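Local coordinates for protein ORF 37 (Human herpesvirus 8 type M, PDB 3FHD) that cleaves single- and double-stranded DNA as an endonuclease and exonuclease of the PD-(D/E)XK superfamily, helping to process branched viral DNA into linear genomes, at residues E266-F271 with S323-A328; L297-F302 with P456-V461; P309-V314 with A385-N390. One frame throughout, in Å; residues are numbered along the deposited sequence.

Contact 1 of 3, residues E266-F271 with S323-A328. With MG (magnesium ion), chain E; SO4 (sulfate ion), chain C.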
loop_
_atom_site.group_PDB
_atom_site.type_symbol
_atom_site.label_atom_id
_atom_site.label_comp_id
_atom_site.label_asym_id
_atom_site.label_seq_id
_atom_site.Cartn_x
_atom_site.Cartn_y
_atom_site.Cartn_z
ATOM N N GLU A 266 6.317 -2.729 -4.071
ATOM C CA GLU A 266 4.902 -2.903 -4.319
ATOM C C GLU A 266 4.741 -4.093 -5.308
ATOM O O GLU A 266 5.289 -4.058 -6.388
ATOM C CB GLU A 266 4.313 -1.613 -4.888
ATOM C CG GLU A 266 2.866 -1.695 -5.351
ATOM C CD GLU A 266 1.882 -2.226 -4.289
ATOM O OE1 GLU A 266 1.941 -1.865 -3.073
ATOM O OE2 GLU A 266 0.992 -2.984 -4.702
ATOM N N ILE A 267 3.979 -5.107 -4.918
ATOM C CA ILE A 267 3.877 -6.351 -5.704
ATOM C C ILE A 267 2.608 -6.330 -6.567
ATOM O O ILE A 267 1.554 -5.976 -6.071
ATOM C CB ILE A 267 3.914 -7.587 -4.762
ATOM C CG1 ILE A 267 5.317 -7.765 -4.186
ATOM C CG2 ILE A 267 3.421 -8.897 -5.485
ATOM C CD1 ILE A 267 5.365 -8.565 -2.926
ATOM N N LYS A 268 2.719 -6.651 -7.867
ATOM C CA LYS A 268 1.539 -6.781 -8.763
ATOM C C LYS A 268 1.628 -8.132 -9.492
ATOM O O LYS A 268 2.724 -8.611 -9.733
ATOM C CB LYS A 268 1.520 -5.670 -9.834
ATOM C CG LYS A 268 1.514 -4.244 -9.276
ATOM C CD LYS A 268 0.215 -4.020 -8.490
ATOM C CE LYS A 268 0.234 -2.653 -7.818
ATOM N NZ LYS A 268 -0.885 -2.510 -6.861
ATOM N N CYS A 269 0.505 -8.747 -9.807
ATOM C CA CYS A 269 0.532 -9.975 -10.615
ATOM C C CYS A 269 -0.193 -9.731 -11.916
ATOM O O CYS A 269 -1.195 -8.991 -11.934
ATOM C CB CYS A 269 -0.068 -11.143 -9.841
ATOM S SG CYS A 269 0.692 -11.425 -8.255
ATOM N N ARG A 270 0.322 -10.291 -13.016
ATOM C CA ARG A 270 -0.258 -10.058 -14.346
ATOM C C ARG A 270 -1.092 -11.233 -14.826
ATOM O O ARG A 270 -0.589 -12.068 -15.556
ATOM C CB ARG A 270 0.857 -9.844 -15.355
ATOM C CG ARG A 270 1.828 -8.774 -14.969
ATOM C CD ARG A 270 1.376 -7.503 -15.567
ATOM N NE ARG A 270 0.217 -7.033 -14.846
ATOM C CZ ARG A 270 -0.567 -6.051 -15.249
ATOM N NH1 ARG A 270 -0.314 -5.435 -16.389
ATOM N NH2 ARG A 270 -1.598 -5.687 -14.492
ATOM N N PHE A 271 -2.363 -11.291 -14.437
ATOM C CA PHE A 271 -3.148 -12.466 -14.746
ATOM C C PHE A 271 -3.490 -12.627 -16.235
ATOM O O PHE A 271 -3.765 -13.750 -16.675
ATOM C CB PHE A 271 -4.365 -12.548 -13.853
ATOM C CG PHE A 271 -4.014 -12.743 -12.402
ATOM C CD1 PHE A 271 -3.059 -13.711 -12.017
ATOM C CD2 PHE A 271 -4.618 -11.964 -11.413
ATOM C CE1 PHE A 271 -2.725 -13.891 -10.689
ATOM C CE2 PHE A 271 -4.285 -12.138 -10.073
ATOM C CZ PHE A 271 -3.340 -13.112 -9.713
ATOM N N SER A 323 -2.994 3.129 -19.766
ATOM C CA SER A 323 -3.411 1.731 -19.980
ATOM C C SER A 323 -2.595 0.639 -19.247
ATOM O O SER A 323 -3.184 -0.353 -18.779
ATOM C CB SER A 323 -3.569 1.410 -21.485
ATOM O OG SER A 323 -2.364 0.949 -22.101
ATOM N N ASP A 324 -1.270 0.775 -19.175
ATOM C CA ASP A 324 -0.507 -0.125 -18.298
ATOM C C ASP A 324 0.728 0.568 -17.761
ATOM O O ASP A 324 0.997 1.721 -18.077
ATOM C CB ASP A 324 -0.179 -1.500 -18.935
ATOM C CG ASP A 324 -0.355 -2.681 -17.950
ATOM O OD1 ASP A 324 -0.080 -2.530 -16.753
ATOM O OD2 ASP A 324 -0.801 -3.780 -18.370
ATOM N N TYR A 325 1.464 -0.130 -16.914
ATOM C CA TYR A 325 2.406 0.586 -16.072
ATOM C C TYR A 325 3.876 0.468 -16.426
ATOM O O TYR A 325 4.717 1.040 -15.708
ATOM C CB TYR A 325 2.162 0.250 -14.615
ATOM C CG TYR A 325 2.390 -1.195 -14.279
ATOM C CD1 TYR A 325 3.671 -1.679 -14.006
ATOM C CD2 TYR A 325 1.305 -2.078 -14.202
ATOM C CE1 TYR A 325 3.870 -3.011 -13.678
ATOM C CE2 TYR A 325 1.485 -3.401 -13.857
ATOM C CZ TYR A 325 2.756 -3.859 -13.587
ATOM O OH TYR A 325 2.902 -5.179 -13.255
ATOM N N LEU A 326 4.182 -0.221 -17.531
ATOM C CA LEU A 326 5.529 -0.214 -18.088
ATOM C C LEU A 326 5.538 0.514 -19.439
ATOM O O LEU A 326 4.632 0.345 -20.267
ATOM C CB LEU A 326 6.095 -1.630 -18.265
ATOM C CG LEU A 326 6.347 -2.512 -17.022
ATOM C CD1 LEU A 326 6.603 -4.002 -17.416
ATOM C CD2 LEU A 326 7.501 -1.962 -16.155
ATOM N N VAL A 327 6.560 1.325 -19.652
ATOM C CA VAL A 327 6.747 2.008 -20.922
ATOM C C VAL A 327 8.166 1.794 -21.418
ATOM O O VAL A 327 9.101 1.598 -20.622
ATOM C CB VAL A 327 6.460 3.522 -20.796
ATOM C CG1 VAL A 327 4.973 3.775 -20.550
ATOM C CG2 VAL A 327 7.306 4.141 -19.698
ATOM N N ALA A 328 8.330 1.839 -22.737
ATOM C CA ALA A 328 9.646 1.823 -23.359
ATOM C C ALA A 328 9.809 3.122 -24.129
ATOM O O ALA A 328 8.858 3.605 -24.745
ATOM C CB ALA A 328 9.791 0.618 -24.300
HETATM MG MG MG E . 0.267 -5.200 -4.229
HETATM S S SO4 C . -3.961 -8.384 -15.281
HETATM O O1 SO4 C . -5.173 -9.118 -15.675
HETATM O O2 SO4 C . -2.851 -8.666 -16.199
HETATM O O3 SO4 C . -4.270 -6.956 -15.344
HETATM O O4 SO4 C . -3.638 -8.750 -13.901
#
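The salt bridge between R270 and D324 joins the two segments: NH1 lies 2.6 Å from OD2, with the carboxylate oxygen at the guanidinium edge and in its plane. The hydrogen bond within it is weak, its N-H...O angle being only 126°. D324 is positioned by a second bond, in which its OD1 accepts a hydrogen bond from the backbone N of Y325 through the anti lone pair, and OD2 also forms a salt bridge with K272. F271 N donates a hydrogen bond to O4 of a sulfate (2.9 Å), probably from the crystallisation liquor.

Y325 packs against the R270 head. Its CE2 sits 3.6 Å above the guanidinium plane of R270, the two planes being 57° apart, while sulfate O2 occupies the opposite face, 3.5 Å above the plane. Bends at chi2 and chi3 carry the arginine head between them. The phenol oxygen OH lies 3.7 Å from K268 CB and is hydrogen-bonded to T428 OG1.

Metal coordination belongs to the first segment. E266 OE2 and the carbonyl O of I267 bind magnesium, each at 2.4 Å, and D243 completes the protein ligands. K268 NZ forms a salt bridge with E266 OE2 (2.9 Å), approaching from above the carboxylate plane, 41° out of it; E266-I267-K268 fits the (D/E)XK signature of this nuclease superfamily.

Strand 262-269 pairs with strand 423-432, whose T428 and F430 touch R270. Helix 203-217 packs on I267 and C269, helix 394-412 on E266, and D324 and Y325 lead into strand 326-328 of the same sheet.

Contact 2 of 3, residues L297-F302 with P456-V461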
loop_
_atom_site.group_PDB
_atom_site.type_symbol
_atom_site.label_atom_id
_atom_site.label_comp_id
_atom_site.label_asym_id
_atom_site.label_seq_id
_atom_site.Cartn_x
_atom_site.Cartn_y
_atom_site.Cartn_z
ATOM N N LEU A 297 14.573 -9.642 -26.703
ATOM C CA LEU A 297 13.767 -9.957 -27.890
ATOM C C LEU A 297 12.712 -11.023 -27.611
ATOM O O LEU A 297 11.547 -10.861 -27.994
ATOM C CB LEU A 297 14.651 -10.388 -29.062
ATOM C CG LEU A 297 13.998 -10.687 -30.427
ATOM C CD1 LEU A 297 13.735 -9.397 -31.224
ATOM C CD2 LEU A 297 14.865 -11.633 -31.263
ATOM N N ALA A 298 13.131 -12.120 -26.974
ATOM C CA ALA A 298 12.194 -13.136 -26.470
ATOM C C ALA A 298 11.175 -12.507 -25.496
ATOM O O ALA A 298 10.000 -12.864 -25.498
ATOM C CB ALA A 298 12.948 -14.275 -25.798
ATOM N N LEU A 299 11.622 -11.547 -24.697
ATOM C CA LEU A 299 10.720 -10.860 -23.761
ATOM C C LEU A 299 9.659 -10.008 -24.463
ATOM O O LEU A 299 8.493 -10.001 -24.055
ATOM C CB LEU A 299 11.509 -10.024 -22.757
ATOM C CG LEU A 299 10.722 -9.341 -21.631
ATOM C CD1 LEU A 299 9.972 -10.356 -20.776
ATOM C CD2 LEU A 299 11.667 -8.473 -20.778
ATOM N N LYS A 300 10.061 -9.308 -25.526
ATOM C CA LYS A 300 9.134 -8.513 -26.332
ATOM C C LYS A 300 8.038 -9.402 -26.934
ATOM O O LYS A 300 6.847 -9.087 -26.825
ATOM C CB LYS A 300 9.896 -7.729 -27.413
ATOM C CG LYS A 300 9.061 -6.706 -28.164
ATOM C CD LYS A 300 9.867 -5.984 -29.253
ATOM C CE LYS A 300 8.942 -5.608 -30.413
ATOM N NZ LYS A 300 9.593 -4.859 -31.524
ATOM N N ASP A 301 8.441 -10.525 -27.533
ATOM C CA ASP A 301 7.505 -11.463 -28.141
ATOM C C ASP A 301 6.527 -12.043 -27.119
ATOM O O ASP A 301 5.344 -12.284 -27.435
ATOM C CB ASP A 301 8.268 -12.581 -28.868
ATOM N N PHE A 302 7.022 -12.260 -25.894
ATOM C CA PHE A 302 6.188 -12.694 -24.785
ATOM C C PHE A 302 5.173 -11.599 -24.428
ATOM O O PHE A 302 3.967 -11.856 -24.348
ATOM C CB PHE A 302 7.054 -13.083 -23.578
ATOM C CG PHE A 302 6.260 -13.409 -22.341
ATOM C CD1 PHE A 302 5.576 -14.624 -22.235
ATOM C CD2 PHE A 302 6.206 -12.508 -21.285
ATOM C CE1 PHE A 302 4.832 -14.927 -21.091
ATOM C CE2 PHE A 302 5.452 -12.792 -20.135
ATOM C CZ PHE A 302 4.770 -14.018 -20.047
ATOM N N PRO A 456 4.862 -19.613 -10.397
ATOM C CA PRO A 456 5.574 -18.435 -10.916
ATOM C C PRO A 456 6.609 -18.790 -11.982
ATOM O O PRO A 456 7.369 -19.768 -11.839
ATOM C CB PRO A 456 6.237 -17.826 -9.683
ATOM C CG PRO A 456 6.372 -18.964 -8.712
ATOM C CD PRO A 456 5.251 -19.931 -9.008
ATOM N N THR A 457 6.626 -17.987 -13.040
ATOM C CA THR A 457 7.497 -18.212 -14.183
ATOM C C THR A 457 8.508 -17.084 -14.388
ATOM O O THR A 457 9.622 -17.324 -14.855
ATOM C CB THR A 457 6.685 -18.347 -15.504
ATOM O OG1 THR A 457 5.926 -17.147 -15.691
ATOM C CG2 THR A 457 5.741 -19.558 -15.464
ATOM N N LEU A 458 8.109 -15.860 -14.051
ATOM C CA LEU A 458 8.876 -14.678 -14.401
ATOM C C LEU A 458 8.643 -13.596 -13.368
ATOM O O LEU A 458 7.510 -13.406 -12.905
ATOM C CB LEU A 458 8.416 -14.186 -15.766
ATOM C CG LEU A 458 9.130 -13.071 -16.534
ATOM C CD1 LEU A 458 10.469 -13.567 -17.097
ATOM C CD2 LEU A 458 8.196 -12.610 -17.683
ATOM N N LEU A 459 9.721 -12.893 -13.021
ATOM C CA LEU A 459 9.687 -11.759 -12.096
ATOM C C LEU A 459 10.380 -10.558 -12.742
ATOM O O LEU A 459 11.503 -10.659 -13.236
ATOM C CB LEU A 459 10.344 -12.130 -10.755
ATOM C CG LEU A 459 10.346 -11.071 -9.629
ATOM C CD1 LEU A 459 8.963 -10.809 -9.095
ATOM C CD2 LEU A 459 11.292 -11.467 -8.493
ATOM N N ILE A 460 9.699 -9.422 -12.773
ATOM C CA ILE A 460 10.319 -8.188 -13.242
ATOM C C ILE A 460 10.352 -7.182 -12.077
ATOM O O ILE A 460 9.335 -6.984 -11.425
ATOM C CB ILE A 460 9.544 -7.613 -14.425
ATOM C CG1 ILE A 460 9.488 -8.664 -15.572
ATOM C CG2 ILE A 460 10.169 -6.291 -14.879
ATOM C CD1 ILE A 460 8.959 -8.122 -16.880
ATOM N N VAL A 461 11.516 -6.583 -11.833
ATOM C CA VAL A 461 11.663 -5.583 -10.785
ATOM C C VAL A 461 12.020 -4.274 -11.471
ATOM O O VAL A 461 13.026 -4.188 -12.189
ATOM C CB VAL A 461 12.716 -5.992 -9.707
ATOM C CG1 VAL A 461 12.897 -4.878 -8.657
ATOM C CG2 VAL A 461 12.310 -7.305 -9.006
#
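L458 and F302 meet through one methyl: CD2 of the leucine lies 3.7 Å from CE2 of the phenylalanine and 4.1 Å from its CD2. The two side chains approach from opposite directions, one off the strand and one off the helix, and the methyl comes against the CD2-CE2 side of the ring at an oblique inclination.

The same methyl serves a second neighbour. L299 CD1 stands 4.2 Å from L458 CD2, so this branch of L458 is shared between two residues one helical turn apart. All three side chains have CG anti to the backbone N. In F302 (chi1 174°) this extends the ring from the helix toward the strand, and in L458 (chi1 -172°) it sends the isobutyl group to meet it. I460 lies more loosely beside them, its CD1 4.6 Å from L299 CD1. The contact is small, wholly apolar and buried, and the CA atoms of L299 and L458 are separated by 10.3 Å.

The strand is irregular where it presents L458. T457 and L458 both face F430 in a classic beta bulge, in which T457 has a psi of -33°. The T457 side chain touches Y287 of helix 282-292, on the same side of the sheet as L458.

Helices therefore flank both faces of strand 455-464. P456, L459 and V461 pack against helix 203-217, while L458 meets helix 296-303. That helix is joined by helix 282-292, whose I283 touches F302 and whose L290 touches L299; the ring of Y273 meets that of F302, and W333 packs against L299.

Contact 3 of 3, residues P309-V314 with A385-N390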
loop_
_atom_site.group_PDB
_atom_site.type_symbol
_atom_site.label_atom_id
_atom_site.label_comp_id
_atom_site.label_asym_id
_atom_site.label_seq_id
_atom_site.Cartn_x
_atom_site.Cartn_y
_atom_site.Cartn_z
ATOM N N PRO A 309 -1.263 -5.622 -24.370
ATOM C CA PRO A 309 0.092 -5.787 -23.834
ATOM C C PRO A 309 0.395 -4.875 -22.633
ATOM O O PRO A 309 -0.126 -3.750 -22.548
ATOM C CB PRO A 309 0.989 -5.404 -25.007
ATOM C CG PRO A 309 0.119 -5.489 -26.209
ATOM C CD PRO A 309 -1.232 -5.090 -25.740
ATOM N N ALA A 310 1.243 -5.363 -21.732
ATOM C CA ALA A 310 1.554 -4.640 -20.504
ATOM C C ALA A 310 2.631 -3.566 -20.716
ATOM O O ALA A 310 2.914 -2.784 -19.805
ATOM C CB ALA A 310 1.953 -5.611 -19.376
ATOM N N VAL A 311 3.220 -3.524 -21.912
ATOM C CA VAL A 311 4.261 -2.551 -22.235
ATOM C C VAL A 311 3.771 -1.645 -23.374
ATOM O O VAL A 311 3.160 -2.132 -24.348
ATOM C CB VAL A 311 5.568 -3.266 -22.680
ATOM C CG1 VAL A 311 6.571 -2.281 -23.232
ATOM C CG2 VAL A 311 6.169 -4.073 -21.526
ATOM N N GLU A 312 4.036 -0.342 -23.263
ATOM C CA GLU A 312 3.663 0.620 -24.310
ATOM C C GLU A 312 4.903 1.394 -24.773
ATOM O O GLU A 312 5.684 1.877 -23.950
ATOM C CB GLU A 312 2.568 1.575 -23.785
ATOM C CG GLU A 312 2.175 2.728 -24.747
ATOM C CD GLU A 312 1.497 3.940 -24.058
ATOM O OE1 GLU A 312 1.760 4.224 -22.858
ATOM O OE2 GLU A 312 0.708 4.640 -24.744
ATOM N N TYR A 313 5.101 1.510 -26.083
ATOM C CA TYR A 313 6.158 2.380 -26.592
ATOM C C TYR A 313 5.677 3.832 -26.590
ATOM O O TYR A 313 4.582 4.139 -27.073
ATOM C CB TYR A 313 6.637 1.970 -27.995
ATOM C CG TYR A 313 7.487 3.040 -28.661
ATOM C CD1 TYR A 313 8.818 3.248 -28.280
ATOM C CD2 TYR A 313 6.952 3.861 -29.660
ATOM C CE1 TYR A 313 9.591 4.246 -28.878
ATOM C CE2 TYR A 313 7.717 4.851 -30.265
ATOM C CZ TYR A 313 9.034 5.038 -29.878
ATOM O OH TYR A 313 9.792 6.016 -30.500
ATOM N N VAL A 314 6.490 4.713 -26.023
ATOM C CA VAL A 314 6.166 6.136 -25.979
ATOM C C VAL A 314 7.306 6.905 -26.649
ATOM O O VAL A 314 8.453 6.837 -26.202
ATOM C CB VAL A 314 5.954 6.679 -24.512
ATOM C CG1 VAL A 314 5.443 8.118 -24.542
ATOM C CG2 VAL A 314 5.014 5.797 -23.706
ATOM N N ALA A 385 16.368 -4.992 -18.680
ATOM C CA ALA A 385 15.447 -4.595 -19.745
ATOM C C ALA A 385 15.160 -3.097 -19.641
ATOM O O ALA A 385 14.815 -2.609 -18.554
ATOM C CB ALA A 385 14.147 -5.421 -19.692
ATOM N N ASN A 386 15.330 -2.371 -20.752
ATOM C CA ASN A 386 15.008 -0.935 -20.788
ATOM C C ASN A 386 13.495 -0.702 -20.789
ATOM O O ASN A 386 12.904 -0.172 -21.731
ATOM C CB ASN A 386 15.740 -0.167 -21.914
ATOM C CG ASN A 386 15.635 -0.843 -23.286
ATOM O OD1 ASN A 386 15.341 -2.043 -23.407
ATOM N ND2 ASN A 386 15.880 -0.060 -24.333
ATOM N N LEU A 387 12.881 -1.163 -19.709
ATOM C CA LEU A 387 11.476 -0.960 -19.450
ATOM C C LEU A 387 11.413 -0.149 -18.170
ATOM O O LEU A 387 12.138 -0.442 -17.217
ATOM C CB LEU A 387 10.769 -2.308 -19.279
ATOM C CG LEU A 387 10.612 -3.205 -20.522
ATOM C CD1 LEU A 387 9.709 -4.350 -20.206
ATOM C CD2 LEU A 387 10.084 -2.435 -21.742
ATOM N N PHE A 388 10.545 0.859 -18.148
ATOM C CA PHE A 388 10.506 1.855 -17.059
ATOM C C PHE A 388 9.089 2.043 -16.562
ATOM O O PHE A 388 8.144 1.759 -17.294
ATOM C CB PHE A 388 11.022 3.226 -17.552
ATOM C CG PHE A 388 12.397 3.181 -18.137
ATOM C CD1 PHE A 388 13.521 3.120 -17.315
ATOM C CD2 PHE A 388 12.572 3.162 -19.517
ATOM C CE1 PHE A 388 14.820 3.048 -17.872
ATOM C CE2 PHE A 388 13.870 3.101 -20.084
ATOM C CZ PHE A 388 14.980 3.037 -19.256
ATOM N N VAL A 389 8.943 2.561 -15.339
ATOM C CA VAL A 389 7.604 2.834 -14.792
ATOM C C VAL A 389 6.890 3.863 -15.668
ATOM O O VAL A 389 7.520 4.796 -16.164
ATOM C CB VAL A 389 7.650 3.327 -13.315
ATOM C CG1 VAL A 389 8.316 4.707 -13.219
ATOM C CG2 VAL A 389 6.219 3.333 -12.713
ATOM N N ASN A 390 5.583 3.679 -15.870
ATOM C CA ASN A 390 4.752 4.685 -16.503
ATOM C C ASN A 390 4.297 5.693 -15.434
ATOM O O ASN A 390 3.481 5.361 -14.526
ATOM C CB ASN A 390 3.560 4.005 -17.193
ATOM C CG ASN A 390 2.616 4.980 -17.868
ATOM O OD1 ASN A 390 2.799 6.203 -17.826
ATOM N ND2 ASN A 390 1.594 4.428 -18.539
#
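This is a small, buried apolar contact between two strands that are second neighbours at one end of the central sheet, with strand 326-328 lying between them. V311 and L387 carry it. Their side chains cross at about a right angle and meet branch to branch, V311 CG1 with L387 CD2 at 3.8 Å and V311 CG2 with L387 CD1 also at 3.8 Å. Both methyls of each residue are thus engaged, V311 placing CG1 anti to its backbone nitrogen (chi1 171°) and CG2 beside it. A328 of the middle strand touches L387, and F303 of helix 296-303 packs on both V311 and L387.

The end of E312 comes near N390, but only loosely: OE1 of the acid is 4.3 Å from ND2 of the amide, and each is bonded instead to the backbone of the loop before strand 326-328. N390 ND2 gives hydrogen bonds to the carbonyl oxygens of D324 and S321, whereas E312 OE1 accepts one from S321 N. That loop is thereby held from both segments.

Strand 311-313 pairs in parallel with strand 326-328, E312 bonding to L326 and A328, while strand 379-389 runs antiparallel on the far side, F388 bonding to V327. An inverse gamma turn centred on N386, closed by L387 N to A385 O at 2.7 Å, interrupts strand 379-389 just before L387 at this outer end of the nuclease's mixed sheet.

In the fold
All three contacts draw on the same mixed sheet, yet differ in chemistry. Contact 1 is partly buried and polar, joined by one salt bridge, on a segment that also supplies magnesium ligands; contacts 2 and 3 are buried, essentially apolar and away from that site. Contact 2 joins a helix to an inner strand, whereas contact 3 spans two strands near the sheet's margin. Helix 296-303 links these two, since L299 CD2 also touches A385 CB at 4.1 Å. Contacts 1 and 3 abut directly: the second segment of contact 1 supplies strand 326-328, and a probable hydrogen bond joins Y325 O to N390 N (2.8 Å). Contacts 1 and 2 do not touch, their nearest atoms being about 5 Å apart.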